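Long-range contact in Afp (Microbacterium arborescens, PDB 2YJK), which probably binds and stores ferric iron as a dodecameric Dps protein of the ferritin fold: residues 36-41 and 94-99. Numbering follows the deposited sequence.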
ATOM      1  N   VAL C  36     -25.706 -12.124  -7.609  1.00 27.22           N
ATOM      2  CA  VAL C  36     -24.746 -12.352  -6.518  1.00 25.88           C
ATOM      3  C   VAL C  36     -24.926 -13.807  -5.950  1.00 27.60           C
ATOM      4  O   VAL C  36     -23.944 -14.581  -5.810  1.00 25.94           O
ATOM      5  CB  VAL C  36     -24.918 -11.316  -5.356  1.00 26.77           C
ATOM      6  CG1 VAL C  36     -24.170 -11.797  -4.119  1.00 27.09           C
ATOM      7  CG2 VAL C  36     -24.371  -9.901  -5.786  1.00 22.24           C
ATOM      8  N   VAL C  37     -26.178 -14.167  -5.642  1.00 25.79           N
ATOM      9  CA  VAL C  37     -26.441 -15.434  -4.993  1.00 26.73           C
ATOM     10  C   VAL C  37     -26.270 -16.634  -5.956  1.00 27.13           C
ATOM     11  O   VAL C  37     -25.571 -17.614  -5.640  1.00 25.73           O
ATOM     12  CB  VAL C  37     -27.860 -15.466  -4.345  1.00 27.14           C
ATOM     13  CG1 VAL C  37     -28.176 -16.902  -3.884  1.00 26.99           C
ATOM     14  CG2 VAL C  37     -27.927 -14.442  -3.156  1.00 27.11           C
ATOM     15  N   ASN C  38     -26.901 -16.541  -7.127  1.00 27.13           N
ATOM     16  CA  ASN C  38     -26.779 -17.601  -8.119  1.00 27.20           C
ATOM     17  C   ASN C  38     -25.368 -17.712  -8.736  1.00 27.03           C
ATOM     18  O   ASN C  38     -24.992 -18.785  -9.214  1.00 27.16           O
ATOM     19  CB  ASN C  38     -27.881 -17.437  -9.195  1.00 27.79           C
ATOM     20  CG  ASN C  38     -29.259 -17.556  -8.597  1.00 30.74           C
ATOM     21  OD1 ASN C  38     -29.461 -18.392  -7.710  1.00 31.78           O
ATOM     22  ND2 ASN C  38     -30.226 -16.705  -9.049  1.00 30.07           N
ATOM     23  N   GLY C  39     -24.604 -16.610  -8.738  1.00 25.43           N
ATOM     24  CA  GLY C  39     -23.281 -16.618  -9.233  1.00 23.19           C
ATOM     25  C   GLY C  39     -22.402 -17.338  -8.212  1.00 25.40           C
ATOM     26  O   GLY C  39     -21.447 -18.060  -8.580  1.00 23.58           O
ATOM     27  N   LYS C  40     -22.666 -17.111  -6.918  1.00 24.02           N
ATOM     28  CA  LYS C  40     -21.887 -17.844  -5.918  1.00 26.45           C
ATOM     29  C   LYS C  40     -22.163 -19.318  -6.012  1.00 27.00           C
ATOM     30  O   LYS C  40     -21.238 -20.111  -5.958  1.00 28.18           O
ATOM     31  CB  LYS C  40     -22.143 -17.361  -4.491  1.00 25.46           C
ATOM     32  CG  LYS C  40     -21.325 -16.129  -4.141  1.00 27.73           C
ATOM     33  CD  LYS C  40     -19.798 -16.503  -3.910  1.00 31.71           C
ATOM     34  CE  LYS C  40     -19.129 -15.431  -3.101  1.00 31.54           C
ATOM     35  NZ  LYS C  40     -17.636 -15.631  -3.027  1.00 34.49           N
ATOM     36  N   GLN C  41     -23.435 -19.664  -6.187  1.00 26.69           N
ATOM     37  CA  GLN C  41     -23.814 -21.013  -6.478  1.00 28.12           C
ATOM     38  C   GLN C  41     -22.983 -21.593  -7.617  1.00 27.89           C
ATOM     39  O   GLN C  41     -22.477 -22.670  -7.442  1.00 29.63           O
ATOM     40  CB  GLN C  41     -25.332 -21.104  -6.800  1.00 28.21           C
ATOM     41  CG  GLN C  41     -25.787 -22.450  -7.377  1.00 29.90           C
ATOM     42  CD  GLN C  41     -25.832 -23.597  -6.327  1.00 33.85           C
ATOM     43  OE1 GLN C  41     -25.529 -23.407  -5.139  1.00 35.81           O
ATOM     44  NE2 GLN C  41     -26.163 -24.796  -6.782  1.00 35.83           N
ATOM     45  N   THR C  94     -37.663 -13.221  -9.572  1.00 38.69           N
ATOM     46  CA  THR C  94     -36.414 -13.550 -10.198  1.00 38.13           C
ATOM     47  C   THR C  94     -36.321 -15.041 -10.447  1.00 39.08           C
ATOM     48  O   THR C  94     -36.959 -15.810  -9.729  1.00 38.63           O
ATOM     49  CB  THR C  94     -35.296 -13.056  -9.193  1.00 38.03           C
ATOM     50  OG1 THR C  94     -34.401 -12.192  -9.860  1.00 39.63           O
ATOM     51  CG2 THR C  94     -34.629 -14.172  -8.499  1.00 32.32           C
ATOM     52  N   SER C  95     -35.536 -15.471 -11.439  1.00 39.20           N
ATOM     53  CA  SER C  95     -35.423 -16.927 -11.697  1.00 41.75           C
ATOM     54  C   SER C  95     -34.058 -17.245 -12.267  1.00 40.94           C
ATOM     55  O   SER C  95     -33.439 -16.373 -12.833  1.00 42.84           O
ATOM     56  CB  SER C  95     -36.543 -17.401 -12.657  1.00 43.63           C
ATOM     57  OG  SER C  95     -36.279 -16.964 -13.978  1.00 44.91           O
ATOM     58  N   THR C  96     -33.574 -18.469 -12.112  1.00 39.98           N
ATOM     59  CA  THR C  96     -32.217 -18.820 -12.557  1.00 38.09           C
ATOM     60  C   THR C  96     -32.156 -20.126 -13.345  1.00 38.22           C
ATOM     61  O   THR C  96     -32.914 -21.056 -13.081  1.00 38.62           O
ATOM     62  CB  THR C  96     -31.189 -18.911 -11.328  1.00 37.74           C
ATOM     63  OG1 THR C  96     -29.870 -19.139 -11.827  1.00 35.70           O
ATOM     64  CG2 THR C  96     -31.560 -20.043 -10.360  1.00 36.90           C
ATOM     65  N   ALA C  97     -31.249 -20.202 -14.309  1.00 37.08           N
ATOM     66  CA  ALA C  97     -30.955 -21.484 -14.969  1.00 35.86           C
ATOM     67  C   ALA C  97     -29.742 -22.176 -14.285  1.00 34.58           C
ATOM     68  O   ALA C  97     -29.330 -23.252 -14.700  1.00 33.91           O
ATOM     69  CB  ALA C  97     -30.655 -21.255 -16.443  1.00 35.92           C
ATOM     70  N   VAL C  98     -29.126 -21.554 -13.269  1.00 32.72           N
ATOM     71  CA  VAL C  98     -27.920 -22.163 -12.682  1.00 31.63           C
ATOM     72  C   VAL C  98     -28.368 -23.510 -12.081  1.00 33.02           C
ATOM     73  O   VAL C  98     -29.343 -23.531 -11.352  1.00 33.61           O
ATOM     74  CB  VAL C  98     -27.296 -21.278 -11.593  1.00 31.69           C
ATOM     75  CG1 VAL C  98     -26.250 -22.076 -10.801  1.00 29.84           C
ATOM     76  CG2 VAL C  98     -26.791 -19.905 -12.162  1.00 29.35           C
ATOM     77  N   PRO C  99     -27.672 -24.622 -12.398  1.00 32.99           N
ATOM     78  CA  PRO C  99     -28.095 -25.894 -11.830  1.00 35.64           C
ATOM     79  C   PRO C  99     -27.951 -26.013 -10.320  1.00 34.78           C
ATOM     80  O   PRO C  99     -27.146 -25.317  -9.696  1.00 33.40           O
ATOM     81  CB  PRO C  99     -27.150 -26.931 -12.501  1.00 36.32           C
ATOM     82  CG  PRO C  99     -26.703 -26.285 -13.766  1.00 36.45           C
ATOM     83  CD  PRO C  99     -26.592 -24.796 -13.387  1.00 33.54           C
TER
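Q41 and P99 share the one hydrogen bond between 36-41 and 94-99. Q41 NE2 gives a hydrogen to P99 O at 3.1 Å, nearly straight at 172°; the acceptor lies close to the plane of the Q41 amide, and the donor meets a lone pair of the carbonyl. The chain bends at chi2 (73°), which brings the amide toward the proline carbonyl. Across the dimer interface the same amide is gripped by a second subunit, OE1 accepting from S85 N and NE2 also giving to I83 O of that subunit. Replacing Q41 by an alanine removes the amide and would probably leave P99 O, and S85 N and I83 O of the second subunit, without these mates and open a gap beside V98.

Beside this bond, van der Waals contacts continue the interface. V98 CG1 presses on Q41 CG at 3.5 Å, while its other methyl, CG2, rests 3.6 Å from the backbone O of N38 and 4.0 Å from N38 CB. In this ferritin-like bundle V98 bridges helix 15-45 and helix 105-130, where it touches E108, I112 and D115. K40, on the same helix turn as Q41, belongs to the iron oxide pocket and forms salt bridges with D59 and with D70 of the second subunit; the Q41 side chain is about 11 Å from a bound iron oxide.

T96 lies with CB, OG1 and CG2 over one face of the N38 amide, CB 3.3 Å from N38 ND2. The polar ends are engaged in other bonds: N38 OD1 accepts from V87 N of the second subunit, and T96 OG1 bonds to D115. With OG1 anti to its own backbone nitrogen (chi1 -175°), T96 also closes an ST turn, OG1 accepting from V98 N at 2.9 Å.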